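Local coordinates for glycosyl hydrolase, BNR repeat (Ralstonia eutropha, PDB 3B7F), which is a seven-bladed beta-propeller related to non-viral sialidases and probably acts as a glycoside hydrolase, its substrate not established, at residues A[306-318]-A[327-340]. Sequence-based numbering, arbitrary orientation.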
loop_
_atom_site.group_PDB
_atom_site.type_symbol
_atom_site.label_atom_id
_atom_site.label_comp_id
_atom_site.label_asym_id
_atom_site.label_seq_id
_atom_site.Cartn_x
_atom_site.Cartn_y
_atom_site.Cartn_z
ATOM N N ARG A 306 11.151 9.125 12.254
ATOM C CA ARG A 306 10.149 9.132 13.307
ATOM C C ARG A 306 8.866 9.880 12.941
ATOM O O ARG A 306 8.896 11.071 12.618
ATOM C CB ARG A 306 10.728 9.711 14.630
ATOM C CG ARG A 306 11.852 8.842 15.265
ATOM C CD ARG A 306 12.346 9.390 16.620
ATOM N N VAL A 307 7.752 9.140 12.969
ATOM C CA VAL A 307 6.395 9.672 12.767
ATOM C C VAL A 307 5.631 9.278 14.038
ATOM O O VAL A 307 5.715 8.129 14.493
ATOM C CB VAL A 307 5.747 9.123 11.496
ATOM C CG1 VAL A 307 4.386 9.773 11.265
ATOM C CG2 VAL A 307 6.682 9.348 10.265
ATOM N N SER A 308 4.962 10.246 14.651
ATOM C CA SER A 308 4.229 10.044 15.883
ATOM C C SER A 308 2.750 10.251 15.674
ATOM O O SER A 308 2.356 11.008 14.800
ATOM C CB SER A 308 4.712 11.010 16.955
ATOM O OG SER A 308 6.062 10.738 17.260
ATOM N N PRO A 309 1.916 9.565 16.480
ATOM C CA PRO A 309 0.496 9.816 16.387
ATOM C C PRO A 309 0.130 11.117 17.093
ATOM O O PRO A 309 0.894 11.578 17.951
ATOM C CB PRO A 309 -0.107 8.638 17.161
ATOM C CG PRO A 309 0.912 8.320 18.198
ATOM C CD PRO A 309 2.226 8.552 17.519
ATOM N N GLY A 310 -1.027 11.677 16.718
ATOM C CA GLY A 310 -1.653 12.811 17.383
ATOM C C GLY A 310 -2.782 12.217 18.219
ATOM O O GLY A 310 -3.126 11.041 18.082
ATOM N N GLY A 311 -3.340 13.001 19.114
ATOM C CA GLY A 311 -4.383 12.502 19.992
ATOM C C GLY A 311 -5.786 12.586 19.467
ATOM O O GLY A 311 -6.685 12.133 20.135
ATOM N N LYS A 312 -5.978 13.173 18.288
ATOM C CA LYS A 312 -7.309 13.413 17.711
ATOM C C LYS A 312 -7.380 12.803 16.339
ATOM O O LYS A 312 -7.223 13.519 15.348
ATOM C CB LYS A 312 -7.585 14.913 17.681
ATOM C CG LYS A 312 -7.639 15.497 19.096
ATOM C CD LYS A 312 -8.031 16.942 19.121
ATOM C CE LYS A 312 -8.114 17.443 20.572
ATOM N NZ LYS A 312 -8.352 18.934 20.669
ATOM N N PRO A 313 -7.671 11.480 16.265
ATOM C CA PRO A 313 -7.593 10.792 14.963
ATOM C C PRO A 313 -8.611 11.245 13.934
ATOM O O PRO A 313 -9.748 11.578 14.275
ATOM C CB PRO A 313 -7.824 9.330 15.331
ATOM C CG PRO A 313 -8.591 9.360 16.606
ATOM C CD PRO A 313 -8.102 10.556 17.338
ATOM N N ALA A 314 -8.182 11.268 12.682
ATOM C CA ALA A 314 -9.041 11.656 11.596
ATOM C C ALA A 314 -8.438 11.220 10.281
ATOM O O ALA A 314 -7.224 11.162 10.117
ATOM C CB ALA A 314 -9.295 13.219 11.595
ATOM N N VAL A 315 -9.328 10.919 9.352
ATOM C CA VAL A 315 -9.005 10.697 7.965
ATOM C C VAL A 315 -9.267 12.066 7.332
ATOM O O VAL A 315 -10.130 12.821 7.815
ATOM C CB VAL A 315 -9.944 9.609 7.334
ATOM C CG1 VAL A 315 -9.967 9.669 5.817
ATOM C CG2 VAL A 315 -9.596 8.229 7.840
ATOM N N TYR A 316 -8.534 12.420 6.277
ATOM C CA TYR A 316 -8.850 13.646 5.528
ATOM C C TYR A 316 -9.169 13.215 4.132
ATOM O O TYR A 316 -8.492 12.356 3.587
ATOM C CB TYR A 316 -7.729 14.710 5.554
ATOM C CG TYR A 316 -7.812 15.619 6.759
ATOM C CD1 TYR A 316 -7.492 15.145 8.023
ATOM C CD2 TYR A 316 -8.254 16.939 6.642
ATOM C CE1 TYR A 316 -7.591 15.921 9.130
ATOM C CE2 TYR A 316 -8.349 17.729 7.752
ATOM C CZ TYR A 316 -7.994 17.221 8.995
ATOM O OH TYR A 316 -8.071 17.999 10.124
ATOM N N VAL A 317 -10.229 13.802 3.573
ATOM C CA VAL A 317 -10.621 13.567 2.192
ATOM C C VAL A 317 -10.418 14.843 1.365
ATOM O O VAL A 317 -10.458 15.953 1.906
ATOM C CB VAL A 317 -12.117 13.139 2.090
ATOM C CG1 VAL A 317 -13.027 14.305 2.437
ATOM C CG2 VAL A 317 -12.462 12.581 0.691
ATOM N N THR A 318 -10.147 14.652 0.067
ATOM C CA THR A 318 -10.196 15.719 -0.938
ATOM C C THR A 318 -11.118 15.173 -2.044
ATOM O O THR A 318 -11.068 14.006 -2.329
ATOM C CB THR A 318 -8.819 16.156 -1.521
ATOM O OG1 THR A 318 -9.035 17.247 -2.435
ATOM C CG2 THR A 318 -8.064 15.001 -2.235
ATOM N N ARG A 327 -11.908 17.304 7.017
ATOM C CA ARG A 327 -11.659 16.392 8.117
ATOM C C ARG A 327 -12.828 15.446 8.221
ATOM O O ARG A 327 -13.974 15.891 8.172
ATOM C CB ARG A 327 -11.544 17.175 9.434
ATOM C CG ARG A 327 -11.140 16.336 10.660
ATOM C CD ARG A 327 -11.069 17.280 11.845
ATOM N NE ARG A 327 -10.685 16.599 13.068
ATOM C CZ ARG A 327 -9.448 16.211 13.371
ATOM N NH1 ARG A 327 -8.406 16.455 12.579
ATOM N NH2 ARG A 327 -9.254 15.599 14.503
ATOM N N GLN A 328 -12.526 14.164 8.382
ATOM C CA GLN A 328 -13.506 13.149 8.559
ATOM C C GLN A 328 -13.196 12.378 9.833
ATOM O O GLN A 328 -12.318 11.543 9.846
ATOM C CB GLN A 328 -13.483 12.207 7.386
ATOM C CG GLN A 328 -13.887 12.824 6.081
ATOM C CD GLN A 328 -13.986 11.783 4.964
ATOM O OE1 GLN A 328 -13.141 10.888 4.857
ATOM N NE2 GLN A 328 -15.053 11.877 4.148
ATOM N N ASP A 329 -13.952 12.661 10.889
ATOM C CA ASP A 329 -13.779 12.048 12.212
ATOM C C ASP A 329 -15.073 11.653 12.931
ATOM O O ASP A 329 -14.997 11.368 14.124
ATOM C CB ASP A 329 -12.959 12.984 13.133
ATOM C CG ASP A 329 -13.644 14.314 13.385
ATOM O OD1 ASP A 329 -14.815 14.473 13.030
ATOM O OD2 ASP A 329 -12.994 15.237 13.900
ATOM N N ARG A 330 -16.232 11.607 12.258
ATOM C CA ARG A 330 -17.474 11.212 12.946
ATOM C C ARG A 330 -17.448 9.726 13.251
ATOM O O ARG A 330 -17.227 8.917 12.334
ATOM C CB ARG A 330 -18.709 11.475 12.131
ATOM C CG ARG A 330 -18.973 12.883 11.863
ATOM C CD ARG A 330 -20.282 13.008 11.123
ATOM N NE ARG A 330 -20.384 14.339 10.553
ATOM C CZ ARG A 330 -20.935 15.405 11.125
ATOM N NH1 ARG A 330 -21.516 15.361 12.322
ATOM N NH2 ARG A 330 -20.922 16.541 10.441
ATOM N N GLY A 331 -17.684 9.398 14.521
ATOM C CA GLY A 331 -17.601 8.046 15.017
ATOM C C GLY A 331 -16.255 7.685 15.655
ATOM O O GLY A 331 -16.181 6.705 16.384
ATOM N N LEU A 332 -15.201 8.466 15.394
ATOM C CA LEU A 332 -13.890 8.185 15.931
ATOM C C LEU A 332 -13.725 8.789 17.322
ATOM O O LEU A 332 -14.420 9.783 17.665
ATOM C CB LEU A 332 -12.804 8.729 15.013
ATOM C CG LEU A 332 -12.747 8.223 13.583
ATOM C CD1 LEU A 332 -11.588 8.967 12.872
ATOM C CD2 LEU A 332 -12.588 6.649 13.521
ATOM N N PRO A 333 -12.810 8.204 18.135
ATOM C CA PRO A 333 -12.525 8.763 19.443
ATOM C C PRO A 333 -12.153 10.224 19.263
ATOM O O PRO A 333 -11.323 10.557 18.393
ATOM C CB PRO A 333 -11.323 7.968 19.907
ATOM C CG PRO A 333 -11.431 6.708 19.203
ATOM C CD PRO A 333 -11.960 7.027 17.875
ATOM N N THR A 334 -12.776 11.062 20.076
ATOM C CA THR A 334 -12.619 12.504 19.942
ATOM C C THR A 334 -11.257 13.023 20.459
ATOM O O THR A 334 -10.702 13.938 19.866
ATOM C CB THR A 334 -13.828 13.244 20.578
ATOM O OG1 THR A 334 -13.907 14.571 20.051
ATOM C CG2 THR A 334 -13.740 13.272 22.119
ATOM N N ASP A 335 -10.706 12.448 21.528
ATOM C CA ASP A 335 -9.392 12.894 22.038
ATOM C C ASP A 335 -8.710 11.837 22.898
ATOM O O ASP A 335 -9.304 10.817 23.171
ATOM C CB ASP A 335 -9.484 14.281 22.734
ATOM C CG ASP A 335 -10.643 14.384 23.696
ATOM O OD1 ASP A 335 -10.849 13.435 24.476
ATOM O OD2 ASP A 335 -11.339 15.428 23.663
ATOM N N GLN A 336 -7.452 12.088 23.276
ATOM C CA GLN A 336 -6.577 11.122 23.977
ATOM C C GLN A 336 -6.653 9.728 23.300
ATOM O O GLN A 336 -6.820 8.709 23.958
ATOM C CB GLN A 336 -6.836 11.103 25.497
ATOM C CG GLN A 336 -6.219 12.328 26.325
ATOM C CD GLN A 336 -4.665 12.260 26.529
ATOM O OE1 GLN A 336 -3.975 11.312 26.097
ATOM N NE2 GLN A 336 -4.127 13.277 27.194
ATOM N N ALA A 337 -6.563 9.732 21.972
ATOM C CA ALA A 337 -6.606 8.539 21.132
ATOM C C ALA A 337 -5.440 8.623 20.130
ATOM O O ALA A 337 -5.512 9.334 19.113
ATOM C CB ALA A 337 -7.913 8.440 20.454
ATOM N N TRP A 338 -4.372 7.886 20.441
ATOM C CA TRP A 338 -3.096 7.970 19.741
ATOM C C TRP A 338 -2.976 6.808 18.786
ATOM O O TRP A 338 -2.290 5.813 19.039
ATOM C CB TRP A 338 -1.946 8.047 20.747
ATOM C CG TRP A 338 -2.214 9.087 21.740
ATOM C CD1 TRP A 338 -2.941 8.947 22.885
ATOM C CD2 TRP A 338 -1.794 10.430 21.701
ATOM N NE1 TRP A 338 -3.009 10.109 23.546
ATOM C CE2 TRP A 338 -2.330 11.058 22.832
ATOM C CE3 TRP A 338 -1.023 11.172 20.815
ATOM C CZ2 TRP A 338 -2.125 12.397 23.100
ATOM C CZ3 TRP A 338 -0.807 12.497 21.084
ATOM C CH2 TRP A 338 -1.348 13.102 22.220
ATOM N N LEU A 339 -3.639 7.006 17.650
ATOM C CA LEU A 339 -3.747 6.030 16.583
ATOM C C LEU A 339 -2.697 6.161 15.485
ATOM O O LEU A 339 -2.464 7.240 14.942
ATOM C CB LEU A 339 -5.162 6.076 15.966
ATOM C CG LEU A 339 -6.309 5.330 16.675
ATOM C CD1 LEU A 339 -6.448 5.612 18.104
ATOM C CD2 LEU A 339 -7.659 5.631 15.951
ATOM N N THR A 340 -2.088 5.016 15.168
ATOM C CA THR A 340 -1.133 4.886 14.084
ATOM C C THR A 340 -1.788 4.036 12.996
ATOM O O THR A 340 -2.357 3.001 13.287
ATOM C CB THR A 340 0.179 4.283 14.607
ATOM O OG1 THR A 340 0.680 5.146 15.638
ATOM C CG2 THR A 340 1.223 4.127 13.489
HETATM O O HOH W 1 -4.487 9.760 16.133
HETATM O O HOH W 2 -2.478 10.305 14.437
HETATM O O HOH W 3 -5.858 16.221 14.233
HETATM O O HOH W 4 -11.058 12.322 16.488
#
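Arg327 lies across the ring of Tyr316: its CA sits over one face, 3.8 Å from the ring centroid, and the chain, with CG anti to the backbone N (chi1 -174°), runs extended past the phenol oxygen as far as NE, then turns at chi4 (76°) in towards Ala314 and Lys312. The guanidinium stands 70° to the ring and bonds from Arg327 NH1 to Tyr316 OH (2.9 Å), with the phenol oxygen close to the guanidinium plane, while Arg327 NH2 reaches Lys312 O (3.0 Å) from above the carbonyl plane. Within its own segment, a salt bridge from NE to Asp329 fixes the third side, and Ala314 CB is centred over one guanidinium face, so bonds on three nitrogens and a methyl hold the group in place. Next along the strands, with side chains on the other face of the sheet, Val315 and Gln328 form an antiparallel hydrogen-bonded pair; the Gln328 amide packs against Val317 CG1 and sends NE2 to Glu371 and Glu373 of the next blade.

Farther along, Trp338 lies flat on the glycine backbone, Gly311 CA being 3.5 Å from the centroid of its six-membered ring and almost on the ring normal. Pro309 CG meets Trp338 CB at 3.8 Å, and Ala337 N donates to Gly311 O (3.0 Å). Between these ends the Pro313 ring is wedged against Ala337 CB and Leu339 CD2, and one water joins Pro313 O to Pro333 O. The loop entering 315-318 thus packs along the linker from 326-328 to the next blade; these antiparallel strands are third and fourth, 326-328 at the edge, in a four-stranded blade of the seven-bladed beta-propeller.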